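Local atomic coordinates of DUF4973 domain-containing protein (Bacteroides thetaiotaomicron, PDB entry 4QNI), a protein that is of unknown function but, as a two-domain protein of a gut Bacteroides, probably serves as an auxiliary nutrient-binding protein. Residues L91-M96 and K135-L140. Residues are numbered along the deposited sequence; the frame is centred on the assembly and turned at random.
Sequences LYYEDM and KWVLPL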
loop_
_atom_site.group_PDB
_atom_site.type_symbol
_atom_site.label_atom_id
_atom_site.label_comp_id
_atom_site.label_asym_id
_atom_site.label_seq_id
_atom_site.Cartn_x
_atom_site.Cartn_y
_atom_site.Cartn_z
ATOM N N LEU A 91 5.984 12.884 26.472
ATOM C CA LEU A 91 5.934 12.980 25.016
ATOM C C LEU A 91 4.538 13.252 24.487
ATOM O O LEU A 91 4.378 13.387 23.274
ATOM C CB LEU A 91 6.450 11.658 24.406
ATOM C CG LEU A 91 7.883 11.246 24.754
ATOM C CD1 LEU A 91 8.262 9.994 24.014
ATOM C CD2 LEU A 91 8.869 12.347 24.428
ATOM N N TYR A 92 3.513 13.277 25.369
ATOM C CA TYR A 92 2.115 13.463 24.943
ATOM C C TYR A 92 1.894 14.779 24.233
ATOM O O TYR A 92 2.585 15.743 24.534
ATOM C CB TYR A 92 1.182 13.441 26.151
ATOM C CG TYR A 92 0.802 12.086 26.708
ATOM C CD1 TYR A 92 1.446 10.929 26.290
ATOM C CD2 TYR A 92 -0.212 11.964 27.654
ATOM C CE1 TYR A 92 1.091 9.683 26.795
ATOM C CE2 TYR A 92 -0.591 10.719 28.154
ATOM C CZ TYR A 92 0.058 9.582 27.717
ATOM O OH TYR A 92 -0.306 8.368 28.240
ATOM N N TYR A 93 0.928 14.827 23.305
ATOM C CA TYR A 93 0.485 16.085 22.711
ATOM C C TYR A 93 -0.329 16.780 23.778
ATOM O O TYR A 93 -1.149 16.120 24.437
ATOM C CB TYR A 93 -0.340 15.852 21.436
ATOM C CG TYR A 93 0.444 15.211 20.319
ATOM C CD1 TYR A 93 1.356 15.948 19.570
ATOM C CD2 TYR A 93 0.251 13.872 19.984
ATOM C CE1 TYR A 93 2.078 15.365 18.532
ATOM C CE2 TYR A 93 0.966 13.277 18.942
ATOM C CZ TYR A 93 1.873 14.031 18.212
ATOM O OH TYR A 93 2.615 13.465 17.198
ATOM N N GLU A 94 -0.049 18.049 24.042
ATOM C CA GLU A 94 -0.760 18.764 25.098
ATOM C C GLU A 94 -1.982 19.433 24.531
ATOM O O GLU A 94 -1.987 19.930 23.420
ATOM C CB GLU A 94 0.136 19.772 25.829
ATOM C CG GLU A 94 1.195 19.128 26.709
ATOM C CD GLU A 94 0.717 18.311 27.901
ATOM O OE1 GLU A 94 -0.243 18.731 28.592
ATOM O OE2 GLU A 94 1.341 17.258 28.165
ATOM N N ASP A 95 -3.037 19.394 25.301
ATOM C CA ASP A 95 -4.352 19.907 24.956
ATOM C C ASP A 95 -4.431 21.442 25.075
ATOM O O ASP A 95 -4.672 21.985 26.142
ATOM C CB ASP A 95 -5.378 19.241 25.881
ATOM C CG ASP A 95 -6.807 19.408 25.443
ATOM O OD1 ASP A 95 -7.055 20.223 24.537
ATOM O OD2 ASP A 95 -7.682 18.700 25.999
HETATM N N MSE A 96 -4.319 22.104 23.948
HETATM C CA MSE A 96 -4.396 23.557 23.797
HETATM C C MSE A 96 -5.773 24.117 24.098
HETATM O O MSE A 96 -5.870 25.294 24.452
HETATM C CB MSE A 96 -4.048 23.905 22.362
HETATM C CG MSE A 96 -3.444 25.244 22.211
HETATM SE SE MSE A 96 -3.090 25.433 20.339
HETATM C CE MSE A 96 -1.893 26.880 20.492
ATOM N N LYS A 135 3.900 19.828 23.109
ATOM C CA LYS A 135 3.524 19.581 21.710
ATOM C C LYS A 135 2.039 19.961 21.592
ATOM O O LYS A 135 1.167 19.092 21.597
ATOM C CB LYS A 135 3.839 18.110 21.356
ATOM C CG LYS A 135 5.347 17.756 21.462
ATOM C CD LYS A 135 5.632 16.252 21.694
ATOM C CE LYS A 135 5.066 15.329 20.635
ATOM N NZ LYS A 135 5.613 13.952 20.784
ATOM N N TRP A 136 1.765 21.291 21.628
ATOM C CA TRP A 136 0.416 21.864 21.666
ATOM C C TRP A 136 -0.413 21.426 20.477
ATOM O O TRP A 136 0.001 21.582 19.334
ATOM C CB TRP A 136 0.442 23.391 21.760
ATOM C CG TRP A 136 0.959 23.909 23.083
ATOM C CD1 TRP A 136 2.122 24.587 23.294
ATOM C CD2 TRP A 136 0.334 23.771 24.374
ATOM N NE1 TRP A 136 2.233 24.929 24.625
ATOM C CE2 TRP A 136 1.152 24.437 25.308
ATOM C CE3 TRP A 136 -0.870 23.194 24.823
ATOM C CZ2 TRP A 136 0.823 24.519 26.673
ATOM C CZ3 TRP A 136 -1.195 23.276 26.171
ATOM C CH2 TRP A 136 -0.353 23.929 27.079
ATOM N N VAL A 137 -1.592 20.894 20.770
ATOM C CA VAL A 137 -2.546 20.400 19.795
ATOM C C VAL A 137 -3.937 20.960 20.143
ATOM O O VAL A 137 -4.300 21.013 21.330
ATOM C CB VAL A 137 -2.511 18.828 19.830
ATOM C CG1 VAL A 137 -3.853 18.196 19.515
ATOM C CG2 VAL A 137 -1.443 18.283 18.909
ATOM N N LEU A 138 -4.736 21.305 19.117
ATOM C CA LEU A 138 -6.101 21.729 19.359
ATOM C C LEU A 138 -7.022 20.614 18.870
ATOM O O LEU A 138 -7.138 20.441 17.651
ATOM C CB LEU A 138 -6.409 23.081 18.679
ATOM C CG LEU A 138 -7.833 23.627 18.863
ATOM C CD1 LEU A 138 -8.129 23.896 20.340
ATOM C CD2 LEU A 138 -8.048 24.897 17.997
ATOM N N PRO A 139 -7.653 19.816 19.783
ATOM C CA PRO A 139 -8.525 18.713 19.321
ATOM C C PRO A 139 -9.999 19.148 19.170
ATOM O O PRO A 139 -10.581 19.659 20.112
ATOM C CB PRO A 139 -8.342 17.662 20.413
ATOM C CG PRO A 139 -8.078 18.474 21.706
ATOM C CD PRO A 139 -7.582 19.858 21.264
ATOM N N LEU A 140 -10.597 18.941 17.980
ATOM C CA LEU A 140 -11.972 19.357 17.675
ATOM C C LEU A 140 -12.781 18.241 17.068
ATOM O O LEU A 140 -12.234 17.366 16.418
ATOM C CB LEU A 140 -11.992 20.556 16.672
ATOM C CG LEU A 140 -11.176 21.800 17.051
ATOM C CD1 LEU A 140 -10.900 22.656 15.845
ATOM C CD2 LEU A 140 -11.874 22.594 18.113
HETATM O O HOH W 1 4.145 17.603 25.305
#
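K135 reaches across to L91, its NZ donating to the L91 carbonyl oxygen at 2.8 Å and lying in the plane of that carbonyl. The same ammonium sits over a face of the Y93 ring in a cation-pi contact, 4.8 Å from the ring centroid, and it has a further hydrogen bond to Y85 OH. A bend at chi3 (58°) in the otherwise extended outer chain turns the amine up to these partners, while CE packs obliquely against Y93 CE1. Shortening this side chain to an alanine would probably leave the L91 carbonyl without its charged donor and open a gap beside the Y93 ring.

Two backbone bonds pair the strands, E94 N to K135 O and V137 N to E94 O, the latter 2.8 Å long; a third, M96 N to V137 O, follows just past the end of strand 93-95. A water appears to link Y92 O and K135 N, donating a hydrogen bond to the first and accepting one from the second, though its 2.5 Å distance to Y92 O is doubtfully short.

The side chains of the paired residues leave on two faces. With E94, W136 lies on one: E94 CB rests over its six-membered ring as a CH-pi contact, 4.1 Å from the centroid, and M96 CB comes within 4.1 Å of W136 CE3. On the other, D95 OD1 lies 3.3 Å from P139 CD, but its main polar partner is H72 NE2. V137 CG2 meets Y93 CB at 3.7 Å, and L80 of helix 74-85 also packs on Y93.

The whole is a short parallel beta pairing: strand 93-95, which follows helix 74-85, pairs with strand 135-142, the two short segments twisted 53° against each other, in the mixed sheet of the DUF4973 region, whose family belongs to the E-set clan.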